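PDB 2V0X: lamina-associated polypeptide 2 isoforms alpha/zeta from Mus musculus, which is a nuclear lamina component that dimerizes through a largely helical domain and probably binds lamin A and chromatin. Local coordinates for residues V43-D51 with V211-L219. The protein carries 2 engineered substitutions. Sequence-based numbering, arbitrary orientation.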
loop_
_atom_site.group_PDB
_atom_site.type_symbol
_atom_site.label_atom_id
_atom_site.label_comp_id
_atom_site.label_asym_id
_atom_site.label_seq_id
_atom_site.Cartn_x
_atom_site.Cartn_y
_atom_site.Cartn_z
ATOM N N VAL B 43 -4.271 11.581 5.054
ATOM C CA VAL B 43 -5.292 10.551 4.902
ATOM C C VAL B 43 -6.669 11.213 4.729
ATOM O O VAL B 43 -7.389 10.909 3.777
ATOM C CB VAL B 43 -5.299 9.562 6.108
ATOM C CG1 VAL B 43 -6.442 8.583 5.993
ATOM C CG2 VAL B 43 -3.973 8.796 6.181
ATOM N N GLU B 44 -6.984 12.187 5.586
ATOM C CA GLU B 44 -8.270 12.883 5.520
ATOM C C GLU B 44 -8.473 13.680 4.224
ATOM O O GLU B 44 -9.597 13.756 3.711
ATOM C CB GLU B 44 -8.447 13.795 6.729
ATOM C CG GLU B 44 -9.824 14.442 6.823
ATOM C CD GLU B 44 -9.918 15.484 7.924
ATOM O OE1 GLU B 44 -9.044 15.501 8.822
ATOM O OE2 GLU B 44 -10.872 16.292 7.887
ATOM N N GLU B 45 -7.401 14.264 3.694
ATOM C CA GLU B 45 -7.481 15.029 2.450
ATOM C C GLU B 45 -7.862 14.132 1.283
ATOM O O GLU B 45 -8.675 14.520 0.440
ATOM C CB GLU B 45 -6.153 15.714 2.127
ATOM C CG GLU B 45 -5.802 16.872 3.047
ATOM C CD GLU B 45 -4.413 17.426 2.778
ATOM O OE1 GLU B 45 -4.170 17.911 1.650
ATOM O OE2 GLU B 45 -3.564 17.376 3.694
ATOM N N GLU B 46 -7.270 12.940 1.229
ATOM C CA GLU B 46 -7.557 11.989 0.155
ATOM C C GLU B 46 -8.961 11.433 0.273
ATOM O O GLU B 46 -9.609 11.154 -0.725
ATOM C CB GLU B 46 -6.576 10.811 0.180
ATOM C CG GLU B 46 -5.121 11.195 -0.015
ATOM C CD GLU B 46 -4.863 11.891 -1.337
ATOM O OE1 GLU B 46 -5.389 11.435 -2.378
ATOM O OE2 GLU B 46 -4.119 12.890 -1.326
ATOM N N TRP B 47 -9.431 11.286 1.502
ATOM C CA TRP B 47 -10.751 10.727 1.752
ATOM C C TRP B 47 -11.924 11.667 1.499
ATOM O O TRP B 47 -13.077 11.244 1.564
ATOM C CB TRP B 47 -10.811 10.156 3.159
ATOM C CG TRP B 47 -10.033 8.895 3.302
ATOM C CD1 TRP B 47 -9.327 8.238 2.313
ATOM C CD2 TRP B 47 -9.894 8.103 4.487
ATOM N NE1 TRP B 47 -8.764 7.091 2.822
ATOM C CE2 TRP B 47 -9.093 6.981 4.150
ATOM C CE3 TRP B 47 -10.373 8.226 5.802
ATOM C CZ2 TRP B 47 -8.760 5.991 5.086
ATOM C CZ3 TRP B 47 -10.045 7.234 6.731
ATOM C CH2 TRP B 47 -9.245 6.133 6.369
ATOM N N GLN B 48 -11.634 12.929 1.197
ATOM C CA GLN B 48 -12.689 13.900 0.941
ATOM C C GLN B 48 -13.328 13.632 -0.418
ATOM O O GLN B 48 -14.470 14.008 -0.664
ATOM C CB GLN B 48 -12.145 15.334 1.001
ATOM C CG GLN B 48 -11.621 15.758 2.371
ATOM C CD GLN B 48 -12.667 15.648 3.469
ATOM O OE1 GLN B 48 -13.737 16.251 3.384
ATOM N NE2 GLN B 48 -12.360 14.880 4.508
ATOM N N GLN B 49 -12.602 12.925 -1.272
ATOM C CA GLN B 49 -13.085 12.594 -2.608
ATOM C C GLN B 49 -12.494 11.212 -2.910
ATOM O O GLN B 49 -11.413 11.123 -3.468
ATOM C CB GLN B 49 -12.558 13.649 -3.589
ATOM C CG GLN B 49 -13.538 14.093 -4.665
ATOM C CD GLN B 49 -13.639 13.115 -5.809
ATOM O OE1 GLN B 49 -12.910 13.221 -6.793
ATOM N NE2 GLN B 49 -14.553 12.161 -5.694
ATOM N N ILE B 50 -13.187 10.142 -2.512
ATOM C CA ILE B 50 -12.654 8.792 -2.726
ATOM C C ILE B 50 -12.707 8.303 -4.168
ATOM O O ILE B 50 -11.968 7.394 -4.535
ATOM C CB ILE B 50 -13.298 7.727 -1.796
ATOM C CG1 ILE B 50 -14.801 7.582 -2.076
ATOM C CG2 ILE B 50 -13.033 8.077 -0.342
ATOM C CD1 ILE B 50 -15.474 6.499 -1.232
ATOM N N ASP B 51 -13.586 8.902 -4.971
ATOM C CA ASP B 51 -13.732 8.541 -6.382
ATOM C C ASP B 51 -12.878 9.533 -7.172
ATOM O O ASP B 51 -13.377 10.571 -7.623
ATOM C CB ASP B 51 -15.208 8.650 -6.808
ATOM C CG ASP B 51 -15.478 8.081 -8.200
ATOM O OD1 ASP B 51 -16.644 8.149 -8.644
ATOM O OD2 ASP B 51 -14.556 7.554 -8.851
ATOM N N VAL B 211 -21.209 9.211 -2.717
ATOM C CA VAL B 211 -20.232 10.279 -2.995
ATOM C C VAL B 211 -19.809 11.097 -1.768
ATOM O O VAL B 211 -19.011 12.034 -1.871
ATOM C CB VAL B 211 -20.738 11.248 -4.097
ATOM C CG1 VAL B 211 -21.100 10.471 -5.360
ATOM C CG2 VAL B 211 -21.933 12.056 -3.597
ATOM N N ALA B 212 -20.361 10.750 -0.616
ATOM C CA ALA B 212 -20.036 11.436 0.622
ATOM C C ALA B 212 -18.552 11.244 0.945
ATOM O O ALA B 212 -17.883 10.366 0.388
ATOM C CB ALA B 212 -20.881 10.864 1.764
ATOM N N PRO B 213 -17.997 12.135 1.775
ATOM C CA PRO B 213 -16.585 12.019 2.161
ATOM C C PRO B 213 -16.471 10.763 3.017
ATOM O O PRO B 213 -17.435 10.373 3.662
ATOM C CB PRO B 213 -16.377 13.261 3.022
ATOM C CG PRO B 213 -17.317 14.262 2.381
ATOM C CD PRO B 213 -18.555 13.435 2.190
ATOM N N PHE B 214 -15.330 10.093 2.980
ATOM C CA PHE B 214 -15.160 8.919 3.822
ATOM C C PHE B 214 -14.457 9.398 5.080
ATOM O O PHE B 214 -13.464 10.122 5.002
ATOM C CB PHE B 214 -14.301 7.870 3.136
ATOM C CG PHE B 214 -13.989 6.688 4.011
ATOM C CD1 PHE B 214 -15.000 6.030 4.697
ATOM C CD2 PHE B 214 -12.691 6.206 4.109
ATOM C CE1 PHE B 214 -14.730 4.908 5.462
ATOM C CE2 PHE B 214 -12.402 5.083 4.873
ATOM C CZ PHE B 214 -13.417 4.430 5.549
ATOM N N LYS B 215 -14.918 8.937 6.233
ATOM C CA LYS B 215 -14.331 9.364 7.492
ATOM C C LYS B 215 -13.718 8.255 8.333
ATOM O O LYS B 215 -13.201 8.523 9.416
ATOM C CB LYS B 215 -15.391 10.105 8.316
ATOM C CG LYS B 215 -16.029 11.301 7.604
ATOM C CD LYS B 215 -14.985 12.337 7.181
ATOM C CE LYS B 215 -14.246 12.927 8.377
ATOM N NZ LYS B 215 -13.156 13.855 7.958
ATOM N N GLY B 216 -13.757 7.018 7.842
ATOM C CA GLY B 216 -13.218 5.906 8.604
ATOM C C GLY B 216 -14.265 5.446 9.601
ATOM O O GLY B 216 -15.266 6.126 9.794
ATOM N N GLY B 217 -14.068 4.283 10.213
ATOM C CA GLY B 217 -15.033 3.783 11.180
ATOM C C GLY B 217 -16.124 2.973 10.504
ATOM O O GLY B 217 -16.219 1.753 10.698
ATOM N N THR B 218 -16.984 3.655 9.754
ATOM C CA THR B 218 -18.045 2.974 9.021
ATOM C C THR B 218 -18.053 3.419 7.547
ATOM O O THR B 218 -17.616 4.520 7.208
ATOM C CB THR B 218 -19.451 3.200 9.641
ATOM O OG1 THR B 218 -19.806 4.579 9.545
ATOM C CG2 THR B 218 -19.486 2.752 11.096
ATOM N N LEU B 219 -18.596 2.566 6.690
ATOM C CA LEU B 219 -18.661 2.823 5.250
ATOM C C LEU B 219 -19.346 4.153 4.920
ATOM O O LEU B 219 -18.894 4.899 4.052
ATOM C CB LEU B 219 -19.408 1.660 4.595
ATOM C CG LEU B 219 -18.915 0.951 3.336
ATOM C CD1 LEU B 219 -17.432 0.627 3.421
ATOM C CD2 LEU B 219 -19.756 -0.314 3.156
HETATM O O HOH W 1 -15.888 10.925 -1.763
#
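Glu-44, on helix 35-46, reaches across to Lys-215 in a salt bridge, OE2 lying 3.3 Å from NZ. The glutamate chain is stretched out to its carboxylate, whereas the lysine doubles back through bends at chi2 and chi3, a course that suits a long, flexible residue whose CB points away from its partner. Trp-47 follows with a broad apolar face, and the edge of Phe-214 leans toward it in an edge-to-face pair whose planes meet at 51°. Phe-214 CD2 sits 3.4 Å from Trp-47 CD2, above the centre of the indole, while Val-43 CG1 packs on the opposite face. The phenylalanine, its CG swung away from the backbone N (chi1 175°), runs alongside the indole and points the same way. Its backbone N donates a nearly straight hydrogen bond to Trp-47 O (2.9 Å, 166°). Glycine fits at Gly-216, where a CB would come within 3.3 Å of Trp-47 CZ3 and jam against the preceding carbonyl O. The type I turn Glu-46 to Gln-49 docks on the irregular loop after helix 203-211. Both rest beside the long helix 152-196, whose Ala-181 O accepts a hydrogen bond from Trp-47 NE1, and Tyr-114 of the second subunit packs against both aromatic side chains, placing the pair at the dimer interface. Replacing Trp-47 with an alanine is likely to leave the Phe-214 edge without a facing ring and Ala-181 O without that donor. Gln-48 has a flexible amide well suited to folding back on its own backbone, NE2 hydrogen-bonding Glu-44 O (3.1 Å). Ile-50, branched and apolar as its buried place suits, sets CG2 against Phe-214 CB at 3.7 Å, and its backbone N donates to a water that in turn donates to Ala-212 O, bridging the two segments.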